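Local coordinates for protein PKS (Streptomyces albus, PDB 4OQJ) that probably acts as a beta-ketoacyl synthase of a modular polyketide assembly line, extending acyl chains held on carrier proteins in oxazolomycin biosynthesis, at residues Pro33-Thr37 against Pro38-Trp42; Leu381-Thr384 against Ile385-Arg389; Ala560-Leu563 against Tyr564-Ala568; Asp575-Ala578 against Ala579-Thr583. All coordinates share one frame; numbering follows the deposited sequence.

The four contacts are all local, each made within one helix or at its end, but they sit in very different surroundings. Interaction 2 is a wholly buried turn of helix 376-390 with mostly apolar side chains. Interaction 1, the entry into helix 38-46, touches it: Phe41 and Trp42 pack on that helix, while the threonine hydroxyls stay nearer the surface. Interactions 3 and 4 lie far off, with centres about 45 Å or more from the other two, on the consecutive helices 557-566 and 568-581. Both are partly exposed helix ends held mainly by backbone bonds: a one-residue junction in interaction 3, a Schellman motif in interaction 4.

Interaction 1: Pro33-Thr37 against Pro38-Trp42; sequences PGAAT and PDTFW
The hydroxyls of Thr37 and Thr40 meet tip to tip, OG1 to OG1 at 2.9 Å, in a hydrogen bond whose donor may be either of them. Their side chains cross at about a right angle. In both residues OG1 sits between the backbone N and the carbonyl carbon (chi1 64° in Thr37, 49° in Thr40), which turns the two hydroxyls toward each other, and each CG2 lies beside its own backbone N. Thr37 is the N-cap of the helix that starts at Pro38, so this bond ties the cap to the third residue of the first turn. Thr40 OG1 also comes within 3.1 Å of Thr37 N, which places it close beside the cap backbone. The other end of Thr37 starts the regular helix pattern: its carbonyl O takes the N-H of Phe41 at 3.0 Å. Ahead of the cap the chain doubles back over the turn, and Ala35 lays its methyl against Phe41, CB to CA 3.6 Å and CB to CB 3.9 Å, approaching the ring obliquely. Phe41 CG lies anti to the backbone N (chi1 -174°), and the ring runs inward, edge-to-face with Phe32. There, within the thiolase-type ketosynthase fold, it touches Ile382 and Leu386 of helix 376-390 and Cys30 of strand 23-31, while Trp42 stacks on His390 at the end of that same helix.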
ATOM      1  N   PRO A  33      22.355   7.943   9.775  1.00 13.97           N
ATOM      2  CA  PRO A  33      23.455   8.809  10.226  1.00 16.09           C
ATOM      3  C   PRO A  33      24.509   8.019  10.984  1.00 18.18           C
ATOM      4  O   PRO A  33      24.168   7.225  11.863  1.00 18.97           O
ATOM      5  CB  PRO A  33      22.762   9.815  11.142  1.00 14.56           C
ATOM      6  CG  PRO A  33      21.346   9.849  10.639  1.00 13.80           C
ATOM      7  CD  PRO A  33      21.047   8.426  10.244  1.00 12.64           C
ATOM      8  N   GLY A  34      25.769   8.201  10.604  1.00 21.09           N
ATOM      9  CA  GLY A  34      26.874   7.550  11.278  1.00 23.59           C
ATOM     10  C   GLY A  34      27.055   6.080  10.928  1.00 22.44           C
ATOM     11  O   GLY A  34      27.925   5.421  11.497  1.00 20.52           O
ATOM     12  N   ALA A  35      26.267   5.557   9.991  1.00 18.25           N
ATOM     13  CA  ALA A  35      26.327   4.119   9.692  1.00 16.07           C
ATOM     14  C   ALA A  35      25.832   3.797   8.311  1.00 16.89           C
ATOM     15  O   ALA A  35      24.634   3.895   8.051  1.00 16.17           O
ATOM     16  CB  ALA A  35      25.507   3.325  10.710  1.00 17.70           C
ATOM     17  N   ALA A  36      26.739   3.344   7.458  1.00 19.04           N
ATOM     18  CA  ALA A  36      26.397   3.012   6.077  1.00 22.51           C
ATOM     19  C   ALA A  36      26.084   1.525   5.873  1.00 17.79           C
ATOM     20  O   ALA A  36      25.785   1.100   4.763  1.00 17.34           O
ATOM     21  CB  ALA A  36      27.540   3.435   5.149  1.00 25.38           C
ATOM     22  N   THR A  37      26.202   0.728   6.928  1.00 14.61           N
ATOM     23  CA  THR A  37      25.927  -0.706   6.837  1.00 14.16           C
ATOM     24  C   THR A  37      25.315  -1.211   8.142  1.00 17.08           C
ATOM     25  O   THR A  37      25.373  -0.536   9.151  1.00 17.64           O
ATOM     26  CB  THR A  37      27.197  -1.523   6.583  1.00 17.59           C
ATOM     27  OG1 THR A  37      28.075  -1.392   7.713  1.00 16.44           O
ATOM     28  CG2 THR A  37      27.913  -1.065   5.310  1.00 21.95           C
ATOM     29  N   PRO A  38      24.746  -2.413   8.127  1.00 18.36           N
ATOM     30  CA  PRO A  38      24.250  -2.984   9.381  1.00 22.12           C
ATOM     31  C   PRO A  38      25.352  -3.156  10.424  1.00 21.59           C
ATOM     32  O   PRO A  38      25.098  -2.938  11.606  1.00 21.65           O
ATOM     33  CB  PRO A  38      23.686  -4.340   8.943  1.00 24.47           C
ATOM     34  CG  PRO A  38      23.259  -4.111   7.523  1.00 25.44           C
ATOM     35  CD  PRO A  38      24.298  -3.184   6.951  1.00 23.27           C
ATOM     36  N   ASP A  39      26.554  -3.536   9.998  1.00 21.89           N
ATOM     37  CA  ASP A  39      27.652  -3.773  10.935  1.00 23.71           C
ATOM     38  C   ASP A  39      28.057  -2.488  11.616  1.00 21.43           C
ATOM     39  O   ASP A  39      28.281  -2.476  12.828  1.00 21.85           O
ATOM     40  CB  ASP A  39      28.862  -4.384  10.234  1.00 34.17           C
ATOM     41  CG  ASP A  39      28.727  -5.890  10.027  1.00 42.10           C
ATOM     42  OD1 ASP A  39      27.708  -6.472  10.455  1.00 44.47           O
ATOM     43  OD2 ASP A  39      29.658  -6.490   9.445  1.00 46.61           O
ATOM     44  N   THR A  40      28.149  -1.395  10.863  1.00 16.89           N
ATOM     45  CA  THR A  40      28.521  -0.127  11.488  1.00 19.73           C
ATOM     46  C   THR A  40      27.343   0.411  12.320  1.00 18.40           C
ATOM     47  O   THR A  40      27.538   1.163  13.278  1.00 18.31           O
ATOM     48  CB  THR A  40      28.986   0.931  10.447  1.00 17.71           C
ATOM     49  OG1 THR A  40      28.053   1.028   9.365  1.00 19.54           O
ATOM     50  CG2 THR A  40      30.341   0.551   9.874  1.00 20.97           C
ATOM     51  N   PHE A  41      26.120   0.035  11.962  1.00 17.36           N
ATOM     52  CA  PHE A  41      24.950   0.448  12.745  1.00 17.44           C
ATOM     53  C   PHE A  41      24.979  -0.270  14.093  1.00 18.31           C
ATOM     54  O   PHE A  41      24.695   0.321  15.129  1.00 19.85           O
ATOM     55  CB  PHE A  41      23.649   0.145  11.979  1.00 17.67           C
ATOM     56  CG  PHE A  41      22.392   0.672  12.637  1.00 16.55           C
ATOM     57  CD1 PHE A  41      22.370   1.914  13.280  1.00 17.90           C
ATOM     58  CD2 PHE A  41      21.210  -0.053  12.565  1.00 16.98           C
ATOM     59  CE1 PHE A  41      21.202   2.402  13.871  1.00 19.57           C
ATOM     60  CE2 PHE A  41      20.027   0.438  13.142  1.00 15.02           C
ATOM     61  CZ  PHE A  41      20.032   1.670  13.794  1.00 15.82           C
ATOM     62  N   TRP A  42      25.342  -1.546  14.079  1.00 16.58           N
ATOM     63  CA  TRP A  42      25.432  -2.292  15.315  1.00 19.64           C
ATOM     64  C   TRP A  42      26.503  -1.690  16.205  1.00 22.60           C
ATOM     65  O   TRP A  42      26.393  -1.735  17.430  1.00 18.28           O
ATOM     66  CB  TRP A  42      25.737  -3.761  15.059  1.00 17.69           C
ATOM     67  CG  TRP A  42      25.908  -4.503  16.332  1.00 18.98           C
ATOM     68  CD1 TRP A  42      27.026  -5.135  16.770  1.00 22.05           C
ATOM     69  CD2 TRP A  42      24.920  -4.668  17.359  1.00 19.33           C
ATOM     70  NE1 TRP A  42      26.798  -5.694  18.005  1.00 24.99           N
ATOM     71  CE2 TRP A  42      25.511  -5.424  18.385  1.00 22.21           C
ATOM     72  CE3 TRP A  42      23.585  -4.259  17.496  1.00 19.82           C
ATOM     73  CZ2 TRP A  42      24.819  -5.780  19.545  1.00 23.63           C
ATOM     74  CZ3 TRP A  42      22.898  -4.613  18.639  1.00 20.30           C
ATOM     75  CH2 TRP A  42      23.525  -5.362  19.664  1.00 20.52           C
TER

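Interaction 2: Leu381-Thr384 against Ile385-Arg389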
ATOM      1  N   LEU A 381      13.178  -1.079  13.543  1.00 11.08           N
ATOM      2  CA  LEU A 381      13.080  -2.513  13.286  1.00 11.36           C
ATOM      3  C   LEU A 381      14.466  -3.134  13.127  1.00 12.01           C
ATOM      4  O   LEU A 381      14.750  -4.194  13.700  1.00 13.84           O
ATOM      5  CB  LEU A 381      12.229  -2.777  12.040  1.00 10.94           C
ATOM      6  CG  LEU A 381      12.068  -4.237  11.585  1.00 15.41           C
ATOM      7  CD1 LEU A 381      11.544  -5.128  12.704  1.00 18.33           C
ATOM      8  CD2 LEU A 381      11.141  -4.299  10.386  1.00 17.04           C
ATOM      9  N   ILE A 382      15.338  -2.467  12.374  1.00 10.16           N
ATOM     10  CA  ILE A 382      16.661  -3.010  12.133  1.00 11.40           C
ATOM     11  C   ILE A 382      17.473  -3.012  13.422  1.00 11.23           C
ATOM     12  O   ILE A 382      18.189  -3.960  13.653  1.00 11.62           O
ATOM     13  CB  ILE A 382      17.395  -2.261  11.001  1.00 11.06           C
ATOM     14  CG1 ILE A 382      16.724  -2.618   9.669  1.00 11.39           C
ATOM     15  CG2 ILE A 382      18.874  -2.680  10.939  1.00 14.69           C
ATOM     16  CD1 ILE A 382      17.196  -1.821   8.469  1.00 10.14           C
ATOM     17  N   LYS A 383      17.332  -2.005  14.287  1.00 12.24           N
ATOM     18  CA  LYS A 383      18.012  -2.049  15.584  1.00 13.18           C
ATOM     19  C   LYS A 383      17.571  -3.287  16.335  1.00 16.28           C
ATOM     20  O   LYS A 383      18.384  -3.985  16.928  1.00 17.05           O
ATOM     21  CB  LYS A 383      17.716  -0.796  16.434  1.00 12.77           C
ATOM     22  CG  LYS A 383      17.875  -0.988  17.958  1.00 13.46           C
ATOM     23  CD  LYS A 383      17.423   0.258  18.731  1.00 16.37           C
ATOM     24  CE  LYS A 383      17.484   0.031  20.244  1.00 17.26           C
ATOM     25  NZ  LYS A 383      16.992   1.225  20.933  1.00 15.62           N
ATOM     26  N   THR A 384      16.269  -3.547  16.316  1.00 13.43           N
ATOM     27  CA  THR A 384      15.697  -4.634  17.103  1.00 14.54           C
ATOM     28  C   THR A 384      16.133  -5.978  16.528  1.00 15.53           C
ATOM     29  O   THR A 384      16.432  -6.911  17.266  1.00 16.55           O
ATOM     30  CB  THR A 384      14.139  -4.520  17.142  1.00 17.98           C
ATOM     31  OG1 THR A 384      13.775  -3.267  17.745  1.00 16.96           O
ATOM     32  CG2 THR A 384      13.519  -5.651  17.930  1.00 16.12           C
ATOM     33  N   ILE A 385      16.199  -6.073  15.208  1.00 14.46           N
ATOM     34  CA  ILE A 385      16.695  -7.292  14.567  1.00 15.66           C
ATOM     35  C   ILE A 385      18.149  -7.580  14.965  1.00 15.43           C
ATOM     36  O   ILE A 385      18.497  -8.718  15.259  1.00 17.47           O
ATOM     37  CB  ILE A 385      16.584  -7.199  13.032  1.00 14.85           C
ATOM     38  CG1 ILE A 385      15.116  -7.267  12.615  1.00 15.38           C
ATOM     39  CG2 ILE A 385      17.377  -8.323  12.353  1.00 15.25           C
ATOM     40  CD1 ILE A 385      14.864  -6.880  11.166  1.00 14.61           C
ATOM     41  N   LEU A 386      18.997  -6.556  14.987  1.00 15.52           N
ATOM     42  CA  LEU A 386      20.404  -6.755  15.335  1.00 18.25           C
ATOM     43  C   LEU A 386      20.572  -7.167  16.801  1.00 20.73           C
ATOM     44  O   LEU A 386      21.390  -8.036  17.118  1.00 18.40           O
ATOM     45  CB  LEU A 386      21.211  -5.487  15.045  1.00 16.32           C
ATOM     46  CG  LEU A 386      21.320  -5.157  13.545  1.00 15.71           C
ATOM     47  CD1 LEU A 386      21.862  -3.757  13.326  1.00 17.14           C
ATOM     48  CD2 LEU A 386      22.216  -6.173  12.831  1.00 18.16           C
HETATM   49  N   MSE A 387      19.807  -6.544  17.690  1.00 16.50           N
HETATM   50  CA  MSE A 387      19.833  -6.892  19.109  1.00 18.05           C
HETATM   51  C   MSE A 387      19.510  -8.362  19.301  1.00 19.07           C
HETATM   52  O   MSE A 387      20.154  -9.043  20.098  1.00 19.87           O
HETATM   53  CB  MSE A 387      18.820  -6.055  19.908  1.00 18.00           C
HETATM   54  CG  MSE A 387      19.160  -4.599  20.054  1.00 20.04           C
HETATM   55 SE   MSE A 387      17.611  -3.626  20.784  0.69 25.55          SE
HETATM   56  CE  MSE A 387      17.480  -4.494  22.508  1.00 25.80           C
ATOM     57  N   LEU A 388      18.477  -8.825  18.588  1.00 17.88           N
ATOM     58  CA  LEU A 388      17.988 -10.196  18.702  1.00 18.64           C
ATOM     59  C   LEU A 388      18.995 -11.191  18.145  1.00 21.29           C
ATOM     60  O   LEU A 388      19.227 -12.248  18.731  1.00 22.70           O
ATOM     61  CB  LEU A 388      16.650 -10.360  17.972  1.00 18.16           C
ATOM     62  CG  LEU A 388      15.396  -9.823  18.667  1.00 18.96           C
ATOM     63  CD1 LEU A 388      14.235  -9.731  17.670  1.00 16.14           C
ATOM     64  CD2 LEU A 388      15.024 -10.714  19.834  1.00 23.15           C
ATOM     65  N   ARG A 389      19.576 -10.857  16.993  1.00 21.96           N
ATOM     66  CA  ARG A 389      20.559 -11.726  16.370  1.00 26.34           C
ATOM     67  C   ARG A 389      21.799 -11.820  17.252  1.00 26.75           C
ATOM     68  O   ARG A 389      22.403 -12.881  17.347  1.00 28.98           O
ATOM     69  CB  ARG A 389      20.940 -11.239  14.963  1.00 25.35           C
ATOM     70  CG  ARG A 389      21.593 -12.347  14.141  1.00 35.27           C
ATOM     71  CD  ARG A 389      22.153 -11.925  12.779  1.00 48.87           C
ATOM     72  NE  ARG A 389      22.609 -13.120  12.057  1.00 63.05           N
ATOM     73  CZ  ARG A 389      23.568 -13.150  11.132  1.00 62.95           C
ATOM     74  NH1 ARG A 389      24.203 -12.041  10.773  1.00 65.66           N
ATOM     75  NH2 ARG A 389      23.897 -14.310  10.561  1.00 57.73           N
TER
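Leu381-Thr384 and Ile385-Arg389 are successive turns of one regular alpha-helix, with four i to i+4 bonds running from Ile385, Leu386, Met387 and Leu388 back to Leu381, Ile382, Lys383 and Thr384. The shortest, Ile385 N to Leu381 O, is 2.8 Å. On the side chains, Ile385 reaches back over the turn: with CG1 beside its own backbone N (chi1 -71°), CD1 comes to 3.9 Å from Leu381 CG, and the two chains cross obliquely. Ile382 and Leu386 instead run side by side in the same direction, with CG2 of Ile382 at 4.0 Å from CD1 of Leu386. Thr384 and Leu388 repeat that parallel arrangement more loosely, CG2 to CD1 at 4.2 Å. On another face the extended chain of Lys383 passes the selenium of Met387, a selenomethionine, whose SE lies 3.7 Å from Lys383 CE. Bent at chi3 (63°), Met387 turns its methyl aside there. The buried lysine charge is met further on by a salt bridge to Glu327 and a hydrogen bond to Tyr325 OH. Thr384 OG1 bonds to Gly380 O, one turn back, which satisfies its polar end inside the core. The side chains from Leu381 to Leu388 are all buried. This turn packs against strands 23-31 and 325-327 of the large mixed sheet of the ketosynthase, a member of the thiolase clan, and against helix 38-46, which itself touches strand 23-31.

Interaction 3: Ala560-Leu563 against Tyr564-Ala568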
ATOM      1  N   ALA A 560      42.700 -38.380 -13.985  1.00 25.61           N
ATOM      2  CA  ALA A 560      41.464 -39.010 -14.436  1.00 24.44           C
ATOM      3  C   ALA A 560      40.748 -39.659 -13.266  1.00 22.96           C
ATOM      4  O   ALA A 560      39.552 -39.470 -13.092  1.00 22.34           O
ATOM      5  CB  ALA A 560      41.758 -40.038 -15.520  1.00 27.71           C
ATOM      6  N   ALA A 561      41.489 -40.409 -12.455  1.00 27.46           N
ATOM      7  CA  ALA A 561      40.911 -41.115 -11.311  1.00 30.64           C
ATOM      8  C   ALA A 561      40.335 -40.154 -10.270  1.00 30.39           C
ATOM      9  O   ALA A 561      39.280 -40.422  -9.679  1.00 29.26           O
ATOM     10  CB  ALA A 561      41.960 -42.018 -10.676  1.00 33.03           C
ATOM     11  N   ALA A 562      41.005 -39.025 -10.064  1.00 30.52           N
ATOM     12  CA  ALA A 562      40.527 -38.006  -9.126  1.00 29.86           C
ATOM     13  C   ALA A 562      39.200 -37.377  -9.564  1.00 27.42           C
ATOM     14  O   ALA A 562      38.255 -37.254  -8.769  1.00 24.48           O
ATOM     15  CB  ALA A 562      41.586 -36.921  -8.952  1.00 31.76           C
ATOM     16  N   LEU A 563      39.124 -36.946 -10.816  1.00 22.48           N
ATOM     17  CA  LEU A 563      37.880 -36.389 -11.325  1.00 21.02           C
ATOM     18  C   LEU A 563      36.753 -37.424 -11.279  1.00 21.54           C
ATOM     19  O   LEU A 563      35.603 -37.089 -10.983  1.00 22.57           O
ATOM     20  CB  LEU A 563      38.040 -35.881 -12.760  1.00 23.85           C
ATOM     21  CG  LEU A 563      38.724 -34.525 -12.959  1.00 26.96           C
ATOM     22  CD1 LEU A 563      38.729 -34.167 -14.434  1.00 27.43           C
ATOM     23  CD2 LEU A 563      38.073 -33.418 -12.141  1.00 24.04           C
ATOM     24  N   TYR A 564      37.092 -38.671 -11.590  1.00 23.83           N
ATOM     25  CA  TYR A 564      36.112 -39.741 -11.620  1.00 26.53           C
ATOM     26  C   TYR A 564      35.520 -39.936 -10.236  1.00 31.24           C
ATOM     27  O   TYR A 564      34.313 -40.087 -10.087  1.00 31.87           O
ATOM     28  CB  TYR A 564      36.744 -41.049 -12.104  1.00 23.92           C
ATOM     29  CG  TYR A 564      35.734 -42.086 -12.551  1.00 29.49           C
ATOM     30  CD1 TYR A 564      35.186 -42.043 -13.830  1.00 31.16           C
ATOM     31  CD2 TYR A 564      35.326 -43.107 -11.703  1.00 34.42           C
ATOM     32  CE1 TYR A 564      34.274 -42.991 -14.258  1.00 34.31           C
ATOM     33  CE2 TYR A 564      34.402 -44.060 -12.123  1.00 35.41           C
ATOM     34  CZ  TYR A 564      33.881 -43.993 -13.401  1.00 37.12           C
ATOM     35  OH  TYR A 564      32.962 -44.929 -13.827  1.00 38.85           O
ATOM     36  N   GLU A 565      36.386 -39.928  -9.228  1.00 30.02           N
ATOM     37  CA  GLU A 565      35.957 -40.092  -7.848  1.00 33.43           C
ATOM     38  C   GLU A 565      35.214 -38.872  -7.326  1.00 38.71           C
ATOM     39  O   GLU A 565      34.221 -39.011  -6.611  1.00 43.15           O
ATOM     40  CB  GLU A 565      37.173 -40.383  -6.960  1.00 40.83           C
ATOM     41  CG  GLU A 565      36.845 -40.693  -5.507  1.00 56.61           C
ATOM     42  CD  GLU A 565      38.093 -40.794  -4.646  1.00 66.69           C
ATOM     43  OE1 GLU A 565      38.794 -41.824  -4.738  1.00 70.46           O
ATOM     44  OE2 GLU A 565      38.377 -39.840  -3.888  1.00 67.75           O
ATOM     45  N   GLU A 566      35.676 -37.679  -7.697  1.00 35.69           N
ATOM     46  CA  GLU A 566      35.242 -36.448  -7.028  1.00 34.69           C
ATOM     47  C   GLU A 566      34.121 -35.689  -7.725  1.00 34.17           C
ATOM     48  O   GLU A 566      33.380 -34.948  -7.069  1.00 30.63           O
ATOM     49  CB  GLU A 566      36.435 -35.502  -6.865  1.00 33.76           C
ATOM     50  CG  GLU A 566      37.603 -36.091  -6.093  1.00 34.96           C
ATOM     51  CD  GLU A 566      38.892 -35.317  -6.317  1.00 37.91           C
ATOM     52  OE1 GLU A 566      38.827 -34.207  -6.880  1.00 35.94           O
ATOM     53  OE2 GLU A 566      39.972 -35.820  -5.939  1.00 42.44           O
ATOM     54  N   ALA A 567      33.999 -35.851  -9.041  1.00 32.04           N
ATOM     55  CA  ALA A 567      33.019 -35.082  -9.818  1.00 27.84           C
ATOM     56  C   ALA A 567      31.968 -35.977 -10.496  1.00 26.45           C
ATOM     57  O   ALA A 567      32.248 -36.675 -11.471  1.00 25.09           O
ATOM     58  CB  ALA A 567      33.743 -34.219 -10.860  1.00 27.36           C
ATOM     59  N   ALA A 568      30.746 -35.926  -9.979  1.00 28.48           N
ATOM     60  CA  ALA A 568      29.661 -36.770 -10.465  1.00 32.10           C
ATOM     61  C   ALA A 568      29.388 -36.537 -11.943  1.00 27.92           C
ATOM     62  O   ALA A 568      29.129 -37.483 -12.682  1.00 26.45           O
ATOM     63  CB  ALA A 568      28.391 -36.523  -9.652  1.00 33.22           C
TER
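Glu566 curls back over the carbonyl of Ala562, its N giving a 2.8 Å bond to Ala562 O while CG packs on the same oxygen at 3.0 Å. CG stands beside the backbone N (chi1 -57°), and the otherwise extended chain carries OE2 to 3.6 Å from Ala562 CB. The other carboxylate oxygen, OE1, is fixed by a hydrogen bond from Thr661 OG1, which helps set how the group lies along the turn. Leu563 O, next in line, serves two donors: Ala567 N at 2.8 Å and, weakly, Glu566 N at 3.3 Å. Earlier in the turn, Tyr564 N and Glu565 N bond to the carbonyls of Ala560 and Ala561. Further out, Tyr564 O accepts a bond from Arg571, and the Tyr564 ring packs on Leu589 and Phe570, while Leu563 rests on Phe570 and Thr604. The bond from Ala567 N to Leu563 O is the last one back into helix 557-566. Ala567 is a one-residue link between consecutive helices, ending this one and N-capping helix 568-581, in the helical part of the chain that also holds 585-590 and 594-610.

Interaction 4: Asp575-Ala578 against Ala579-Thr583; sequences DRCA and AELGT
Asp575-Ala578 and Ala579-Thr583 run through the last turns of helix 568-581 and out of its C-terminal end, where Gly582, with phi at 80°, makes a Schellman motif in which Thr583 N reaches back to Ala578 O at 3.1 Å and Gly582 N bonds to Ala579 O at 3.2 Å. Among the side chains, Cys577 and Leu581 carry the apolar contact, SG meeting CD1 at 4.1 Å. Leu581 CG stands beside its own backbone N (chi1 -63°), which lays it over Cys577 O at 3.3 Å. Ala578 CB, at the other end of the motif, touches Thr583 O at 3.3 Å where the chain folds back; both residues also lean on Leu588 of helix 585-590. Ala578 O has a second, weak donor in Gly582 N. Glu580 bends at chi2 (-79°), and its CG packs on Arg576 O at 3.3 Å. Arg576 has a long, weak ion pair with Glu572 one turn earlier. Inward, Cys577 is covered by Phe598, Ala599 and Tyr602 of helix 594-610, and Leu581 meets Ala628 of helix 627-635. The chemistry therefore divides: main-chain bonds close the helix end, glycine supplies the positive phi the turn needs, and the apolar side chains of Cys577, Ala578 and Leu581 seat the last turn on its neighbours, while Arg576 and Glu580 are exposed, though Glu580 still touches Leu632 of helix 627-635.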
ATOM      1  N   ASP A 575      31.821 -42.497 -18.148  1.00 27.84           N
ATOM      2  CA  ASP A 575      31.224 -43.821 -18.292  1.00 30.40           C
ATOM      3  C   ASP A 575      30.623 -43.978 -19.682  1.00 30.80           C
ATOM      4  O   ASP A 575      30.857 -44.975 -20.366  1.00 30.17           O
ATOM      5  CB  ASP A 575      30.146 -44.058 -17.230  1.00 30.01           C
ATOM      6  CG  ASP A 575      30.722 -44.440 -15.877  1.00 29.62           C
ATOM      7  OD1 ASP A 575      31.928 -44.766 -15.797  1.00 31.19           O
ATOM      8  OD2 ASP A 575      29.955 -44.431 -14.886  1.00 30.36           O
ATOM      9  N   ARG A 576      29.862 -42.978 -20.107  1.00 34.91           N
ATOM     10  CA  ARG A 576      29.195 -43.052 -21.398  1.00 41.33           C
ATOM     11  C   ARG A 576      30.196 -42.980 -22.547  1.00 40.60           C
ATOM     12  O   ARG A 576      30.014 -43.634 -23.572  1.00 39.35           O
ATOM     13  CB  ARG A 576      28.148 -41.945 -21.508  1.00 43.84           C
ATOM     14  CG  ARG A 576      27.036 -42.089 -20.463  1.00 54.01           C
ATOM     15  CD  ARG A 576      25.899 -41.089 -20.648  1.00 63.77           C
ATOM     16  NE  ARG A 576      24.958 -41.141 -19.527  1.00 72.49           N
ATOM     17  CZ  ARG A 576      23.973 -42.032 -19.401  1.00 76.39           C
ATOM     18  NH1 ARG A 576      23.775 -42.967 -20.330  1.00 69.90           N
ATOM     19  NH2 ARG A 576      23.178 -41.985 -18.336  1.00 80.33           N
ATOM     20  N   CYS A 577      31.266 -42.211 -22.372  1.00 36.94           N
ATOM     21  CA  CYS A 577      32.318 -42.147 -23.381  1.00 34.06           C
ATOM     22  C   CYS A 577      33.055 -43.479 -23.500  1.00 31.91           C
ATOM     23  O   CYS A 577      33.418 -43.893 -24.593  1.00 32.20           O
ATOM     24  CB  CYS A 577      33.320 -41.042 -23.055  1.00 30.80           C
ATOM     25  SG  CYS A 577      34.690 -40.962 -24.216  1.00 32.94           S
ATOM     26  N   ALA A 578      33.282 -44.149 -22.375  1.00 31.26           N
ATOM     27  CA  ALA A 578      33.964 -45.445 -22.392  1.00 33.46           C
ATOM     28  C   ALA A 578      33.099 -46.495 -23.093  1.00 37.36           C
ATOM     29  O   ALA A 578      33.613 -47.417 -23.740  1.00 39.55           O
ATOM     30  CB  ALA A 578      34.304 -45.885 -20.976  1.00 35.13           C
ATOM     31  N   ALA A 579      31.783 -46.355 -22.953  1.00 37.67           N
ATOM     32  CA  ALA A 579      30.841 -47.237 -23.635  1.00 40.68           C
ATOM     33  C   ALA A 579      31.006 -47.123 -25.150  1.00 45.82           C
ATOM     34  O   ALA A 579      31.109 -48.130 -25.855  1.00 50.64           O
ATOM     35  CB  ALA A 579      29.422 -46.903 -23.229  1.00 37.53           C
ATOM     36  N   GLU A 580      31.046 -45.889 -25.639  1.00 42.13           N
ATOM     37  CA  GLU A 580      31.192 -45.623 -27.065  1.00 42.05           C
ATOM     38  C   GLU A 580      32.511 -46.151 -27.617  1.00 45.09           C
ATOM     39  O   GLU A 580      32.572 -46.623 -28.747  1.00 48.48           O
ATOM     40  CB  GLU A 580      31.099 -44.115 -27.334  1.00 44.78           C
ATOM     41  CG  GLU A 580      29.803 -43.465 -26.879  1.00 57.14           C
ATOM     42  CD  GLU A 580      28.653 -43.689 -27.839  1.00 70.06           C
ATOM     43  OE1 GLU A 580      28.834 -44.414 -28.842  1.00 70.52           O
ATOM     44  OE2 GLU A 580      27.564 -43.131 -27.582  1.00 77.81           O
ATOM     45  N   LEU A 581      33.572 -46.048 -26.823  1.00 46.44           N
ATOM     46  CA  LEU A 581      34.901 -46.440 -27.279  1.00 45.02           C
ATOM     47  C   LEU A 581      35.097 -47.946 -27.225  1.00 40.79           C
ATOM     48  O   LEU A 581      36.059 -48.464 -27.785  1.00 39.69           O
ATOM     49  CB  LEU A 581      35.984 -45.764 -26.436  1.00 43.48           C
ATOM     50  CG  LEU A 581      36.070 -44.239 -26.484  1.00 42.64           C
ATOM     51  CD1 LEU A 581      37.270 -43.771 -25.673  1.00 41.32           C
ATOM     52  CD2 LEU A 581      36.135 -43.716 -27.915  1.00 42.91           C
ATOM     53  N   GLY A 582      34.202 -48.633 -26.525  1.00 44.53           N
ATOM     54  CA  GLY A 582      34.282 -50.076 -26.389  1.00 53.02           C
ATOM     55  C   GLY A 582      35.275 -50.564 -25.346  1.00 52.22           C
ATOM     56  O   GLY A 582      35.656 -51.730 -25.367  1.00 51.82           O
ATOM     57  N   THR A 583      35.682 -49.688 -24.429  1.00 45.25           N
ATOM     58  CA  THR A 583      36.665 -50.047 -23.405  1.00 39.47           C
ATOM     59  C   THR A 583      36.100 -49.829 -21.997  1.00 36.93           C
ATOM     60  O   THR A 583      35.387 -48.858 -21.756  1.00 36.97           O
ATOM     61  CB  THR A 583      37.955 -49.224 -23.565  1.00 40.78           C
ATOM     62  OG1 THR A 583      38.380 -49.272 -24.931  1.00 41.27           O
ATOM     63  CG2 THR A 583      39.058 -49.769 -22.668  1.00 44.18           C
TER